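PDB 3HFT: WbmS, polysaccharide deacetylase involved in O-antigen biosynthesis from Bordetella bronchiseptica, which probably removes acetyl groups from a sugar substrate during O-antigen biosynthesis, working with a bound zinc ion. Local coordinates for residues 43-48 with 76-81; 58-63 with 251-256; 205-210 with 246-251. All blocks are in the same frame, centred on the assembly; numbering follows the deposited sequence.

In the fold
Strand 39-44 leads into the turn 45-48, which carries zinc ligand Asp46. Interaction 1 closes a loop from this turn to 76-81, on helix 77-83. Helix 50-63 and strand 67-71 lie within that loop. Interaction 2 starts inside it, on helix 50-63, and reaches forward to the C-terminal helix 245-256, so interactions 1 and 2 cross. Interaction 3 opens later, at the end of strand 203-207, and is nested in the long loop of interaction 2. Interactions 2 and 3 share helix 245-256 and Ser251. Interactions 1 and 3 meet at neighbouring strands 39-44 and 203-207. Both pack helices against the strand ends of the parallel sheet, and interaction 2 joins two helices side by side.

Interaction 1: 43-48 with 76-81; sequences FDIDWA and PLLENI. With EDO (1,2-ethanediol), chain D.
Ile45 meets Leu78 and Ile81 in a small, buried apolar contact. It lies just past the C-terminal end of strand 39-44, where the chain turns beside the zinc site. Helix 77-83 supplies the other side. It links strands 67-71 and 87-91 of the parallel sheet in a beta-alpha-beta crossover.

The contact is made by methyl groups alone. Ile45 CD1 lies 4.1 Å from Leu78 CD2 and 4.3 Å from Ile81 CD1. The CG1 branch of Ile45 stands beside the backbone N and then runs extended (chi2 177°), which carries CD1 out to the helix. The CB of Leu78 points past the turn, but its CD2 end comes in, and the two side chains meet at a slant. The backbones stay well apart, with the CA atoms of Ile45 and Leu78 10.3 Å from each other, so the side chains span the gap.

Ile45 also opens a type I' beta turn that runs to Ala48. Asp46 and Trp47 at its centre both have positive phi (45° and 59°). The turn is closed by a bond of 3.2 Å from Ala48 N to Ile45 O. Asp46 faces the metal. Its OD1 binds zinc together with His92 and His127. Its OD2 accepts a 2.6 Å hydrogen bond from O2 of a 1,2-ethanediol, probably a crystallisation additive.

Two neighbouring residues of this turn thus have different chemistry. Apolar methyls hold Ile45 against the helix without directional bonds, while the next residue spends one carboxylate oxygen on zinc and offers the other to a small hydroxyl ligand.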
# COMPACT_ATOMS: atom_id res chain seq x y z
N PHE A 43 11.12 14.40 0.13
CA PHE A 43 11.47 14.71 1.49
C PHE A 43 10.25 14.80 2.37
O PHE A 43 9.41 15.64 2.16
CB PHE A 43 12.26 16.02 1.50
CG PHE A 43 13.55 15.92 0.74
CD1 PHE A 43 14.70 15.49 1.38
CD2 PHE A 43 13.60 16.20 -0.61
CE1 PHE A 43 15.88 15.32 0.67
CE2 PHE A 43 14.76 16.05 -1.33
CZ PHE A 43 15.90 15.60 -0.70
N ASP A 44 10.15 13.89 3.33
CA ASP A 44 9.13 13.90 4.36
C ASP A 44 9.71 14.75 5.52
O ASP A 44 10.67 14.34 6.20
CB ASP A 44 8.85 12.49 4.86
CG ASP A 44 8.13 11.62 3.84
OD1 ASP A 44 7.68 12.13 2.79
OD2 ASP A 44 8.00 10.41 4.11
N ILE A 45 9.16 15.93 5.68
CA ILE A 45 9.75 16.93 6.59
C ILE A 45 9.72 16.45 8.05
O ILE A 45 10.65 16.68 8.79
CB ILE A 45 9.12 18.31 6.32
CG1 ILE A 45 9.53 18.79 4.90
CG2 ILE A 45 9.54 19.37 7.41
CD1 ILE A 45 8.90 20.15 4.46
N ASP A 46 8.66 15.73 8.43
CA ASP A 46 8.52 15.14 9.77
C ASP A 46 8.87 16.08 10.92
O ASP A 46 9.65 15.73 11.82
CB ASP A 46 9.30 13.83 9.89
CG ASP A 46 8.60 12.70 9.19
OD1 ASP A 46 7.76 13.01 8.32
OD2 ASP A 46 8.89 11.52 9.48
N TRP A 47 8.28 17.27 10.90
CA TRP A 47 8.41 18.22 12.01
C TRP A 47 9.83 18.65 12.35
O TRP A 47 10.10 19.08 13.46
CB TRP A 47 7.69 17.68 13.28
CG TRP A 47 6.23 17.38 12.99
CD1 TRP A 47 5.20 18.26 13.01
CD2 TRP A 47 5.68 16.13 12.55
NE1 TRP A 47 4.04 17.64 12.64
CE2 TRP A 47 4.30 16.33 12.35
CE3 TRP A 47 6.22 14.85 12.30
CZ2 TRP A 47 3.44 15.32 11.93
CZ3 TRP A 47 5.36 13.84 11.89
CH2 TRP A 47 3.99 14.08 11.71
N ALA A 48 10.75 18.56 11.39
CA ALA A 48 12.12 19.02 11.62
C ALA A 48 12.18 20.50 12.03
O ALA A 48 11.45 21.35 11.52
CB ALA A 48 12.95 18.81 10.35
N PRO A 76 8.08 29.33 7.95
CA PRO A 76 8.39 30.21 6.82
C PRO A 76 9.25 29.56 5.73
O PRO A 76 9.26 30.05 4.60
CB PRO A 76 9.10 31.40 7.48
CG PRO A 76 9.49 30.93 8.83
CD PRO A 76 8.53 29.88 9.23
N LEU A 77 9.91 28.44 6.03
CA LEU A 77 10.73 27.77 5.04
C LEU A 77 9.91 27.14 3.93
O LEU A 77 10.43 26.88 2.85
CB LEU A 77 11.65 26.74 5.72
CG LEU A 77 12.69 27.31 6.69
CD1 LEU A 77 13.58 26.22 7.25
CD2 LEU A 77 13.49 28.35 6.02
N LEU A 78 8.62 26.91 4.15
CA LEU A 78 7.76 26.43 3.08
C LEU A 78 7.74 27.44 1.93
O LEU A 78 7.63 27.06 0.76
CB LEU A 78 6.34 26.16 3.58
CG LEU A 78 6.17 25.07 4.64
CD1 LEU A 78 4.69 24.70 4.79
CD2 LEU A 78 7.02 23.83 4.32
N GLU A 79 7.87 28.72 2.24
CA GLU A 79 7.91 29.75 1.21
C GLU A 79 9.18 29.63 0.33
O GLU A 79 9.12 29.90 -0.86
CB GLU A 79 7.77 31.15 1.85
CG GLU A 79 7.49 32.28 0.86
CD GLU A 79 6.34 31.99 -0.12
OE1 GLU A 79 5.32 31.39 0.29
OE2 GLU A 79 6.47 32.36 -1.31
N ASN A 80 10.30 29.19 0.91
CA ASN A 80 11.51 28.91 0.13
C ASN A 80 11.23 27.83 -0.91
O ASN A 80 11.63 27.92 -2.06
CB ASN A 80 12.67 28.37 1.00
CG ASN A 80 13.11 29.32 2.10
OD1 ASN A 80 12.40 30.25 2.44
ND2 ASN A 80 14.28 29.07 2.66
N ILE A 81 10.54 26.79 -0.48
CA ILE A 81 10.18 25.66 -1.32
C ILE A 81 9.21 26.12 -2.42
O ILE A 81 9.40 25.81 -3.60
CB ILE A 81 9.58 24.53 -0.45
CG1 ILE A 81 10.67 24.00 0.51
CG2 ILE A 81 8.96 23.42 -1.35
CD1 ILE A 81 10.18 23.11 1.64
C1 EDO D . 12.09 8.86 11.72
O1 EDO D . 13.01 7.92 11.16
C2 EDO D . 12.12 10.15 10.91
O2 EDO D . 10.89 10.88 11.05

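Interaction 2: 58-63 with 251-256; sequences DLIEGA and SLLARN
Leu253 fills most of this contact, set against Ala63 and Ile60 of the other helix. Its CB points at helix 50-63, and both methyls are used. CD2 comes within 3.9 Å of Ala63 CB. CD1 is 4.0 Å from that same Ala63 CB, so the alanine methyl faces the fork of the leucine. CD1 also touches Ile60 CD1 at 3.9 Å.

With CG beside the backbone N, Leu253 turns its forked end to the other helix. Ile60 points its CB past the other helix, but its CG1 branch bends at chi2 (-50°) and brings CD1 in. The two side chains cross at about a right angle. The CA atoms of Ala63 and Leu253, 6.7 Å apart, are the nearest pair across the two segments.

The two short helix segments run almost parallel, 8° apart, with axes 10.9 Å from each other. Helix 50-63 is the crossover helix between strands 39-44 and 67-71 of the parallel sheet, and the C-terminal helix 245-256 packs alongside it. Strand 39-44 touches both: Ile60 rests on Phe43 and Leu253 on Leu41.

No hydrogen bond joins the two segments. A polar bond near the end of the chain stays within one segment. Asn256 ND2 gives a 2.8 Å bond to Leu252 O, with an N-H...O angle of 151°. The donor is tilted a little from the carbonyl plane. Asn256 ND2 also bonds to Asp194.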
# COMPACT_ATOMS: atom_id res chain seq x y z
N ASP A 58 19.37 23.62 1.58
CA ASP A 58 20.65 24.11 1.05
C ASP A 58 21.42 23.07 0.24
O ASP A 58 21.97 23.36 -0.81
CB ASP A 58 21.52 24.63 2.18
CG ASP A 58 20.97 25.90 2.81
OD1 ASP A 58 20.14 26.60 2.18
OD2 ASP A 58 21.37 26.18 3.96
N LEU A 59 21.39 21.83 0.71
CA LEU A 59 22.07 20.73 0.05
C LEU A 59 21.47 20.45 -1.33
O LEU A 59 22.21 20.33 -2.33
CB LEU A 59 21.98 19.51 0.97
CG LEU A 59 23.14 18.53 1.01
CD1 LEU A 59 24.43 19.26 1.29
CD2 LEU A 59 22.89 17.46 2.08
N ILE A 60 20.14 20.40 -1.42
CA ILE A 60 19.47 20.18 -2.72
C ILE A 60 19.59 21.40 -3.66
O ILE A 60 19.88 21.25 -4.85
CB ILE A 60 18.01 19.77 -2.51
CG1 ILE A 60 17.94 18.54 -1.60
CG2 ILE A 60 17.33 19.44 -3.85
CD1 ILE A 60 18.88 17.36 -2.02
N GLU A 61 19.39 22.62 -3.12
CA GLU A 61 19.61 23.83 -3.89
C GLU A 61 21.03 23.91 -4.45
O GLU A 61 21.22 24.29 -5.59
CB GLU A 61 19.24 25.09 -3.08
CG GLU A 61 17.72 25.13 -2.87
CD GLU A 61 17.16 26.47 -2.37
OE1 GLU A 61 17.90 27.24 -1.71
OE2 GLU A 61 15.95 26.70 -2.62
N GLY A 62 22.02 23.49 -3.67
CA GLY A 62 23.40 23.48 -4.14
C GLY A 62 23.65 22.57 -5.34
O GLY A 62 24.53 22.84 -6.15
N ALA A 63 22.86 21.50 -5.43
CA ALA A 63 22.95 20.55 -6.54
C ALA A 63 22.19 21.07 -7.75
O ALA A 63 22.45 20.67 -8.87
CB ALA A 63 22.38 19.19 -6.10
N SER A 251 26.47 11.49 -2.62
CA SER A 251 27.02 10.68 -3.73
C SER A 251 26.05 10.52 -4.88
O SER A 251 26.44 10.57 -6.04
CB SER A 251 27.36 9.28 -3.27
OG SER A 251 28.40 9.37 -2.34
N LEU A 252 24.80 10.31 -4.54
CA LEU A 252 23.76 10.14 -5.55
C LEU A 252 23.65 11.39 -6.39
O LEU A 252 23.54 11.31 -7.62
CB LEU A 252 22.45 9.83 -4.84
CG LEU A 252 21.11 9.68 -5.53
CD1 LEU A 252 20.17 9.12 -4.45
CD2 LEU A 252 20.62 11.00 -6.06
N LEU A 253 23.69 12.55 -5.73
CA LEU A 253 23.65 13.84 -6.43
C LEU A 253 24.89 14.01 -7.32
O LEU A 253 24.77 14.35 -8.50
CB LEU A 253 23.54 15.00 -5.43
CG LEU A 253 22.21 15.16 -4.68
CD1 LEU A 253 22.31 16.15 -3.50
CD2 LEU A 253 21.07 15.52 -5.66
N ALA A 254 26.07 13.78 -6.75
CA ALA A 254 27.34 13.93 -7.48
C ALA A 254 27.40 13.04 -8.71
O ALA A 254 27.82 13.47 -9.76
CB ALA A 254 28.55 13.66 -6.55
N ARG A 255 26.98 11.79 -8.58
CA ARG A 255 26.99 10.88 -9.70
C ARG A 255 25.98 11.18 -10.78
O ARG A 255 26.13 10.67 -11.87
CB ARG A 255 26.54 9.50 -9.25
CG ARG A 255 27.47 8.74 -8.42
CD ARG A 255 26.86 7.36 -8.23
NE ARG A 255 27.63 6.69 -7.21
CZ ARG A 255 27.17 6.32 -6.03
NH1 ARG A 255 25.89 6.51 -5.72
NH2 ARG A 255 28.00 5.72 -5.18
N ASN A 256 24.91 11.91 -10.46
CA ASN A 256 23.79 12.04 -11.39
C ASN A 256 23.52 13.44 -11.93
O ASN A 256 22.63 13.61 -12.75
CB ASN A 256 22.53 11.47 -10.75
CG ASN A 256 22.57 9.96 -10.65
OD1 ASN A 256 22.52 9.28 -11.67
ND2 ASN A 256 22.67 9.44 -9.44

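Interaction 3: 205-210 with 246-251; sequences LDFHPI and RTFLQS. With EDO (1,2-ethanediol), chain F.
His208 NE2 gives a short hydrogen bond, 2.6 Å and nearly straight (164°), to O2 of a 1,2-ethanediol, which meets the imidazole at its edge. The diol probably comes from the crystallisation liquor. On the other ring nitrogen, ND1 is bonded to Asp179, which helps fix the ring. His208 is also the N-cap residue of helix 209-214.

One residue earlier, Phe207 turns away from this polar region to face helix 245-256. Its ring is met from two directions. Leu249 CD1 lies over one face in a CH-pi contact, 4.2 Å from the ring centroid and offset toward the rim. Leu249 CB closes on Phe207 CE2 at 3.8 Å. Phe248 comes from the edge, with its CD1 3.7 Å from Phe207 CZ. That CZ lies in the plane of the Phe248 ring, so the two rings meet rim to rim rather than stacking. Phe248 has CG anti to its backbone N (chi1 176°), which swings the ring along the helix flank toward the strand. Leu205 CD2 reaches another point on the same rim, 4.0 Å from Phe248 CE1.

Leu205 and Phe207 thus place alternate side chains of strand 203-207 under the C-terminal helix. The helix segment crosses the strand at -135°. Trp177, from the neighbouring strand 177-178, stacks on Phe248 and meets Phe207, while Leu41 of strand 39-44 also touches Phe207.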
# COMPACT_ATOMS: atom_id res chain seq x y z
N LEU A 205 12.76 8.14 -4.13
CA LEU A 205 13.47 7.93 -2.86
C LEU A 205 12.91 8.91 -1.86
O LEU A 205 12.52 10.03 -2.22
CB LEU A 205 14.98 8.13 -3.03
CG LEU A 205 15.73 7.17 -3.95
CD1 LEU A 205 15.76 7.69 -5.41
CD2 LEU A 205 17.16 6.95 -3.50
N ASP A 206 12.85 8.49 -0.59
CA ASP A 206 12.33 9.30 0.49
C ASP A 206 13.40 9.54 1.56
O ASP A 206 13.91 8.59 2.17
CB ASP A 206 11.14 8.60 1.12
CG ASP A 206 10.44 9.41 2.20
OD1 ASP A 206 10.73 10.62 2.36
OD2 ASP A 206 9.53 8.81 2.85
N PHE A 207 13.71 10.82 1.78
CA PHE A 207 14.67 11.23 2.83
C PHE A 207 13.98 12.11 3.88
O PHE A 207 13.05 12.83 3.57
CB PHE A 207 15.80 12.06 2.24
CG PHE A 207 16.74 11.30 1.34
CD1 PHE A 207 16.48 11.16 -0.01
CD2 PHE A 207 17.92 10.76 1.85
CE1 PHE A 207 17.39 10.48 -0.83
CE2 PHE A 207 18.81 10.06 1.04
CZ PHE A 207 18.53 9.92 -0.30
N HIS A 208 14.48 12.05 5.10
CA HIS A 208 14.05 12.94 6.19
C HIS A 208 15.19 13.91 6.51
O HIS A 208 16.33 13.49 6.67
CB HIS A 208 13.69 12.14 7.44
CG HIS A 208 12.59 11.16 7.22
ND1 HIS A 208 12.82 9.89 6.72
CD2 HIS A 208 11.25 11.28 7.37
CE1 HIS A 208 11.66 9.27 6.59
NE2 HIS A 208 10.69 10.09 6.97
N PRO A 209 14.87 15.20 6.60
CA PRO A 209 15.83 16.23 6.97
C PRO A 209 16.66 15.87 8.20
O PRO A 209 17.88 16.04 8.17
CB PRO A 209 14.95 17.45 7.20
CG PRO A 209 13.89 17.30 6.17
CD PRO A 209 13.59 15.79 6.17
N ILE A 210 16.01 15.30 9.23
CA ILE A 210 16.72 14.90 10.44
C ILE A 210 17.82 13.89 10.12
O ILE A 210 18.92 13.99 10.65
CB ILE A 210 15.76 14.39 11.58
CG1 ILE A 210 16.54 14.34 12.91
CG2 ILE A 210 15.08 13.00 11.23
CD1 ILE A 210 17.16 15.74 13.37
N ARG A 246 23.26 11.08 4.70
CA ARG A 246 23.75 12.30 4.08
C ARG A 246 24.78 12.00 2.99
O ARG A 246 24.70 12.54 1.88
CB ARG A 246 24.41 13.20 5.12
CG ARG A 246 24.74 14.59 4.65
CD ARG A 246 25.54 15.31 5.73
NE ARG A 246 25.71 16.72 5.43
CZ ARG A 246 24.80 17.66 5.63
NH1 ARG A 246 23.62 17.38 6.09
NH2 ARG A 246 25.06 18.91 5.31
N THR A 247 25.74 11.15 3.28
CA THR A 247 26.76 10.83 2.29
C THR A 247 26.15 10.04 1.12
O THR A 247 26.57 10.21 -0.01
CB THR A 247 27.96 10.12 2.89
OG1 THR A 247 27.55 8.89 3.45
CG2 THR A 247 28.67 11.00 3.94
N PHE A 248 25.13 9.23 1.38
CA PHE A 248 24.42 8.51 0.32
C PHE A 248 23.78 9.53 -0.62
O PHE A 248 23.90 9.44 -1.83
CB PHE A 248 23.38 7.60 0.96
CG PHE A 248 22.48 6.85 0.01
CD1 PHE A 248 21.26 7.38 -0.38
CD2 PHE A 248 22.80 5.57 -0.42
CE1 PHE A 248 20.42 6.67 -1.19
CE2 PHE A 248 21.95 4.85 -1.23
CZ PHE A 248 20.75 5.41 -1.61
N LEU A 249 23.09 10.52 -0.05
CA LEU A 249 22.43 11.55 -0.85
C LEU A 249 23.45 12.37 -1.59
O LEU A 249 23.26 12.69 -2.76
CB LEU A 249 21.61 12.46 0.05
CG LEU A 249 20.92 13.66 -0.59
CD1 LEU A 249 19.97 13.29 -1.75
CD2 LEU A 249 20.17 14.44 0.54
N GLN A 250 24.53 12.75 -0.91
CA GLN A 250 25.57 13.53 -1.59
C GLN A 250 26.19 12.79 -2.78
O GLN A 250 26.38 13.37 -3.83
CB GLN A 250 26.66 13.99 -0.61
CG GLN A 250 26.17 15.06 0.35
CD GLN A 250 27.16 15.32 1.47
OE1 GLN A 250 27.70 14.39 2.06
NE2 GLN A 250 27.39 16.57 1.76
N SER A 251 26.47 11.49 -2.62
CA SER A 251 27.02 10.68 -3.73
C SER A 251 26.05 10.52 -4.88
O SER A 251 26.44 10.57 -6.04
CB SER A 251 27.36 9.28 -3.27
OG SER A 251 28.40 9.37 -2.34
C1 EDO F . 6.56 7.82 6.39
O1 EDO F . 6.23 8.21 7.74
C2 EDO F . 7.97 8.34 6.08
O2 EDO F . 8.15 9.72 6.54